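Local coordinates for protein signal peptidase I (Enterococcus faecalis, PDB 4ME8) that probably cleaves hydrophobic N-terminal signal or leader sequences from secreted proteins, as a serine-type endopeptidase of the S26 family, at residues Y88-A99 with D115-F126. Residues are numbered along the deposited sequence; the frame is centred on the assembly and turned at random.
Sequences YTQDFTLETLEA and DNRPRSDDSRYF. With EDO (1,2-ethanediol), chain C; EDO (1,2-ethanediol), chain B.
Gln90 meets Arg124 and Tyr125 with the two ends of one amide, a compact case of a side chain that accepts and donates across the same interface. Its OE1 takes Arg124 NH1 at 3.0 Å, on a lone pair in the carbonyl plane and at the edge of the guanidinium, while NE2 donates to Tyr125 OH at 3.0 Å in a more bent bond, the hydroxyl lying 30° out of the amide plane. A bend at chi2 (-86°) turns the amide toward these two partners. The aliphatic part of Arg124 is used as well: its CG sits over one face of the Phe92 ring, a CH-pi contact offset toward the rim. Farther along, Tyr88 reaches with its OH to Asp115 O (3.0 Å), and Pro118 CD lies over a face of the ring, 3.9 Å from its centroid. Between these two groups, Arg117 NH1 gives an in-plane bond to Thr89 OG1 at 3.0 Å. The contact thus joins the loop around edge strand 92-93 of a four-stranded antiparallel sheet to the segment that follows strand 109-113 of the other sheet in this S26 peptidase. What positions Arg124 comes from its own segment: Asp122 holds it side-on in a salt bridge, OD1 meeting NE and OD2 lying 2.9 Å from NH2, each through a syn lone pair. NH2 is also bonded to Arg117 O, fixing the rotation of the guanidinium. Asp122 OD1 further caps the short helix 123-126 through Arg124 N, and OD2 accepts from Ser120 OG, which is hydrogen-bonded to the predicted active-site Lys46. Arg117 has its own outer partners, Tyr58 OH and a salt bridge to Glu72.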
loop_
_atom_site.group_PDB
_atom_site.type_symbol
_atom_site.label_atom_id
_atom_site.label_comp_id
_atom_site.label_asym_id
_atom_site.label_seq_id
_atom_site.Cartn_x
_atom_site.Cartn_y
_atom_site.Cartn_z
ATOM N N TYR A 88 -5.375 -3.492 -12.793
ATOM C CA TYR A 88 -5.810 -3.979 -11.485
ATOM C C TYR A 88 -5.724 -2.882 -10.415
ATOM O O TYR A 88 -6.609 -2.750 -9.563
ATOM C CB TYR A 88 -4.941 -5.175 -11.089
ATOM C CG TYR A 88 -5.469 -5.995 -9.944
ATOM C CD1 TYR A 88 -6.698 -6.631 -10.033
ATOM C CD2 TYR A 88 -4.728 -6.158 -8.781
ATOM C CE1 TYR A 88 -7.186 -7.399 -8.991
ATOM C CE2 TYR A 88 -5.202 -6.927 -7.736
ATOM C CZ TYR A 88 -6.433 -7.544 -7.843
ATOM O OH TYR A 88 -6.918 -8.306 -6.807
ATOM N N THR A 89 -4.639 -2.114 -10.466
ATOM C CA THR A 89 -4.434 -0.958 -9.598
ATOM C C THR A 89 -4.391 0.279 -10.489
ATOM O O THR A 89 -3.647 0.310 -11.469
ATOM C CB THR A 89 -3.101 -1.058 -8.818
ATOM O OG1 THR A 89 -3.031 -2.308 -8.118
ATOM C CG2 THR A 89 -2.965 0.084 -7.822
ATOM N N GLN A 90 -5.181 1.295 -10.144
ATOM C CA GLN A 90 -5.265 2.512 -10.957
ATOM C C GLN A 90 -3.958 3.300 -10.873
ATOM O O GLN A 90 -3.218 3.201 -9.880
ATOM C CB GLN A 90 -6.480 3.388 -10.555
ATOM C CG GLN A 90 -6.306 4.331 -9.354
ATOM C CD GLN A 90 -6.599 3.670 -8.011
ATOM O OE1 GLN A 90 -6.128 2.563 -7.735
ATOM N NE2 GLN A 90 -7.376 4.351 -7.165
ATOM N N ASP A 91 -3.667 4.059 -11.926
ATOM C CA ASP A 91 -2.538 4.984 -11.908
ATOM C C ASP A 91 -2.693 5.990 -10.751
ATOM O O ASP A 91 -3.763 6.567 -10.544
ATOM C CB ASP A 91 -2.421 5.744 -13.242
ATOM C CG ASP A 91 -2.077 4.834 -14.430
ATOM O OD1 ASP A 91 -1.622 3.690 -14.231
ATOM O OD2 ASP A 91 -2.260 5.281 -15.579
ATOM N N PHE A 92 -1.626 6.178 -9.987
ATOM C CA PHE A 92 -1.592 7.224 -8.975
ATOM C C PHE A 92 -0.164 7.505 -8.539
ATOM O O PHE A 92 0.731 6.699 -8.769
ATOM C CB PHE A 92 -2.451 6.860 -7.749
ATOM C CG PHE A 92 -1.921 5.695 -6.936
ATOM C CD1 PHE A 92 -2.302 4.395 -7.231
ATOM C CD2 PHE A 92 -1.068 5.907 -5.855
ATOM C CE1 PHE A 92 -1.828 3.327 -6.481
ATOM C CE2 PHE A 92 -0.583 4.843 -5.110
ATOM C CZ PHE A 92 -0.967 3.551 -5.421
ATOM N N THR A 93 0.029 8.687 -7.966
ATOM C CA THR A 93 1.148 8.984 -7.092
ATOM C C THR A 93 0.569 9.387 -5.729
ATOM O O THR A 93 -0.647 9.485 -5.566
ATOM C CB THR A 93 2.035 10.131 -7.632
ATOM O OG1 THR A 93 1.329 11.369 -7.556
ATOM C CG2 THR A 93 2.462 9.878 -9.072
ATOM N N LEU A 94 1.436 9.631 -4.752
ATOM C CA LEU A 94 0.988 10.158 -3.465
ATOM C C LEU A 94 0.477 11.604 -3.615
ATOM O O LEU A 94 -0.212 12.107 -2.735
ATOM C CB LEU A 94 2.103 10.076 -2.407
ATOM C CG LEU A 94 2.724 8.710 -2.075
ATOM C CD1 LEU A 94 3.858 8.867 -1.070
ATOM C CD2 LEU A 94 1.677 7.745 -1.550
ATOM N N GLU A 95 0.818 12.267 -4.721
ATOM C CA GLU A 95 0.243 13.582 -5.035
ATOM C C GLU A 95 -1.139 13.495 -5.700
ATOM O O GLU A 95 -1.939 14.414 -5.569
ATOM C CB GLU A 95 1.179 14.382 -5.942
ATOM C CG GLU A 95 2.567 14.622 -5.368
ATOM C CD GLU A 95 3.358 15.627 -6.190
ATOM O OE1 GLU A 95 2.794 16.697 -6.540
ATOM O OE2 GLU A 95 4.537 15.349 -6.497
ATOM N N THR A 96 -1.400 12.405 -6.424
ATOM C CA THR A 96 -2.680 12.195 -7.133
ATOM C C THR A 96 -3.826 11.854 -6.179
ATOM O O THR A 96 -4.988 12.126 -6.476
ATOM C CB THR A 96 -2.549 11.062 -8.184
ATOM O OG1 THR A 96 -1.810 11.546 -9.311
ATOM C CG2 THR A 96 -3.908 10.551 -8.686
ATOM N N LEU A 97 -3.497 11.248 -5.044
ATOM C CA LEU A 97 -4.513 10.730 -4.154
ATOM C C LEU A 97 -5.006 11.811 -3.218
ATOM O O LEU A 97 -4.213 12.426 -2.499
ATOM C CB LEU A 97 -3.969 9.559 -3.347
ATOM C CG LEU A 97 -3.525 8.329 -4.133
ATOM C CD1 LEU A 97 -2.723 7.421 -3.211
ATOM C CD2 LEU A 97 -4.718 7.598 -4.734
ATOM N N GLU A 98 -6.319 12.034 -3.260
ATOM C CA GLU A 98 -7.034 12.897 -2.324
ATOM C C GLU A 98 -6.648 12.543 -0.883
ATOM O O GLU A 98 -6.364 13.421 -0.076
ATOM C CB GLU A 98 -8.553 12.735 -2.563
ATOM C CG GLU A 98 -9.490 13.481 -1.614
ATOM C CD GLU A 98 -10.975 13.387 -2.010
ATOM O OE1 GLU A 98 -11.371 12.449 -2.741
ATOM O OE2 GLU A 98 -11.763 14.260 -1.580
ATOM N N ALA A 99 -6.601 11.250 -0.578
ATOM C CA ALA A 99 -6.293 10.790 0.775
ATOM C C ALA A 99 -4.842 11.043 1.270
ATOM O O ALA A 99 -4.591 10.978 2.480
ATOM C CB ALA A 99 -6.645 9.313 0.905
ATOM N N ASP A 115 -4.150 -6.750 -1.192
ATOM C CA ASP A 115 -3.934 -7.566 -2.394
ATOM C C ASP A 115 -5.183 -7.656 -3.280
ATOM O O ASP A 115 -5.052 -7.680 -4.507
ATOM C CB ASP A 115 -3.449 -8.969 -2.035
ATOM C CG ASP A 115 -2.049 -8.982 -1.402
ATOM O OD1 ASP A 115 -1.367 -7.925 -1.303
ATOM O OD2 ASP A 115 -1.624 -10.085 -1.002
ATOM N N ASN A 116 -6.373 -7.738 -2.670
ATOM C CA ASN A 116 -7.628 -7.681 -3.435
ATOM C C ASN A 116 -7.923 -6.213 -3.781
ATOM O O ASN A 116 -8.878 -5.603 -3.289
ATOM C CB ASN A 116 -8.790 -8.347 -2.680
ATOM C CG ASN A 116 -9.916 -8.798 -3.606
ATOM O OD1 ASN A 116 -9.732 -8.925 -4.815
ATOM N ND2 ASN A 116 -11.086 -9.047 -3.035
ATOM N N ARG A 117 -7.079 -5.669 -4.658
ATOM C CA ARG A 117 -6.979 -4.219 -4.918
ATOM C C ARG A 117 -8.287 -3.466 -5.200
ATOM O O ARG A 117 -8.498 -2.379 -4.642
ATOM C CB ARG A 117 -5.957 -3.943 -6.041
ATOM C CG ARG A 117 -4.513 -4.286 -5.697
ATOM C CD ARG A 117 -3.875 -3.233 -4.802
ATOM N NE ARG A 117 -2.651 -3.717 -4.158
ATOM C CZ ARG A 117 -1.420 -3.595 -4.646
ATOM N NH1 ARG A 117 -1.207 -2.996 -5.810
ATOM N NH2 ARG A 117 -0.386 -4.098 -3.964
ATOM N N PRO A 118 -9.161 -4.018 -6.065
ATOM C CA PRO A 118 -10.412 -3.293 -6.311
ATOM C C PRO A 118 -11.452 -3.360 -5.183
ATOM O O PRO A 118 -12.493 -2.698 -5.278
ATOM C CB PRO A 118 -10.960 -3.940 -7.590
ATOM C CG PRO A 118 -10.244 -5.239 -7.736
ATOM C CD PRO A 118 -8.926 -5.095 -7.045
ATOM N N ARG A 119 -11.191 -4.167 -4.154
ATOM C CA ARG A 119 -12.113 -4.333 -3.030
ATOM C C ARG A 119 -11.459 -3.926 -1.706
ATOM O O ARG A 119 -11.970 -4.216 -0.631
ATOM C CB ARG A 119 -12.606 -5.786 -2.979
ATOM C CG ARG A 119 -13.830 -6.056 -3.843
ATOM C CD ARG A 119 -13.884 -7.490 -4.359
ATOM N NE ARG A 119 -13.207 -7.640 -5.656
ATOM C CZ ARG A 119 -13.757 -7.379 -6.849
ATOM N NH1 ARG A 119 -15.018 -6.944 -6.955
ATOM N NH2 ARG A 119 -13.034 -7.557 -7.959
ATOM N N SER A 120 -10.337 -3.223 -1.799
ATOM C CA SER A 120 -9.530 -2.875 -0.632
ATOM C C SER A 120 -9.663 -1.406 -0.217
ATOM O O SER A 120 -9.375 -0.483 -0.998
ATOM C CB SER A 120 -8.054 -3.183 -0.899
ATOM O OG SER A 120 -7.253 -2.715 0.176
ATOM N N ASP A 121 -10.086 -1.197 1.028
ATOM C CA ASP A 121 -9.966 0.107 1.660
ATOM C C ASP A 121 -8.538 0.165 2.201
ATOM O O ASP A 121 -8.186 -0.551 3.120
ATOM C CB ASP A 121 -11.002 0.246 2.778
ATOM C CG ASP A 121 -11.223 1.673 3.206
ATOM O OD1 ASP A 121 -10.684 2.600 2.568
ATOM O OD2 ASP A 121 -11.954 1.860 4.197
ATOM N N ASP A 122 -7.689 0.973 1.582
ATOM C CA ASP A 122 -6.290 1.016 1.987
ATOM C C ASP A 122 -5.788 2.444 1.843
ATOM O O ASP A 122 -6.602 3.363 1.831
ATOM C CB ASP A 122 -5.470 -0.020 1.207
ATOM C CG ASP A 122 -5.685 0.061 -0.293
ATOM O OD1 ASP A 122 -5.876 1.179 -0.811
ATOM O OD2 ASP A 122 -5.662 -1.001 -0.954
ATOM N N SER A 123 -4.474 2.650 1.761
ATOM C CA SER A 123 -3.925 4.012 1.812
ATOM C C SER A 123 -4.359 4.881 0.636
ATOM O O SER A 123 -4.349 6.110 0.744
ATOM C CB SER A 123 -2.399 3.999 1.930
ATOM O OG SER A 123 -1.988 3.616 3.234
ATOM N N ARG A 124 -4.749 4.256 -0.477
ATOM C CA ARG A 124 -5.359 5.004 -1.579
ATOM C C ARG A 124 -6.593 5.789 -1.161
ATOM O O ARG A 124 -6.930 6.770 -1.811
ATOM C CB ARG A 124 -5.753 4.077 -2.727
ATOM C CG ARG A 124 -4.585 3.577 -3.549
ATOM C CD ARG A 124 -5.023 2.496 -4.520
ATOM N NE ARG A 124 -5.555 1.324 -3.826
ATOM C CZ ARG A 124 -6.171 0.308 -4.429
ATOM N NH1 ARG A 124 -6.339 0.305 -5.751
ATOM N NH2 ARG A 124 -6.627 -0.712 -3.707
ATOM N N TYR A 125 -7.276 5.338 -0.105
ATOM C CA TYR A 125 -8.579 5.897 0.275
ATOM C C TYR A 125 -8.682 6.373 1.731
ATOM O O TYR A 125 -9.408 7.335 1.994
ATOM C CB TYR A 125 -9.684 4.880 -0.038
ATOM C CG TYR A 125 -9.612 4.357 -1.459
ATOM C CD1 TYR A 125 -9.795 5.210 -2.542
ATOM C CD2 TYR A 125 -9.340 3.017 -1.721
ATOM C CE1 TYR A 125 -9.722 4.744 -3.846
ATOM C CE2 TYR A 125 -9.266 2.539 -3.020
ATOM C CZ TYR A 125 -9.456 3.406 -4.077
ATOM O OH TYR A 125 -9.383 2.934 -5.360
ATOM N N PHE A 126 -8.000 5.707 2.671
ATOM C CA PHE A 126 -7.925 6.214 4.059
ATOM C C PHE A 126 -6.600 6.906 4.446
ATOM O O PHE A 126 -6.421 7.310 5.600
ATOM C CB PHE A 126 -8.358 5.159 5.108
ATOM C CG PHE A 126 -7.493 3.914 5.195
ATOM C CD1 PHE A 126 -6.105 3.966 5.115
ATOM C CD2 PHE A 126 -8.087 2.687 5.449
ATOM C CE1 PHE A 126 -5.340 2.823 5.227
ATOM C CE2 PHE A 126 -7.327 1.533 5.571
ATOM C CZ PHE A 126 -5.948 1.600 5.465
HETATM C C1 EDO C . -8.357 9.009 -5.024
HETATM O O1 EDO C . -8.609 7.849 -5.840
HETATM C C2 EDO C . -9.016 8.866 -3.650
HETATM O O2 EDO C . -8.093 9.190 -2.591
HETATM C C1 EDO B . -3.826 -9.019 3.752
HETATM O O1 EDO B . -5.003 -9.819 3.553
HETATM C C2 EDO B . -3.238 -8.596 2.409
HETATM O O2 EDO B . -4.001 -7.524 1.848
#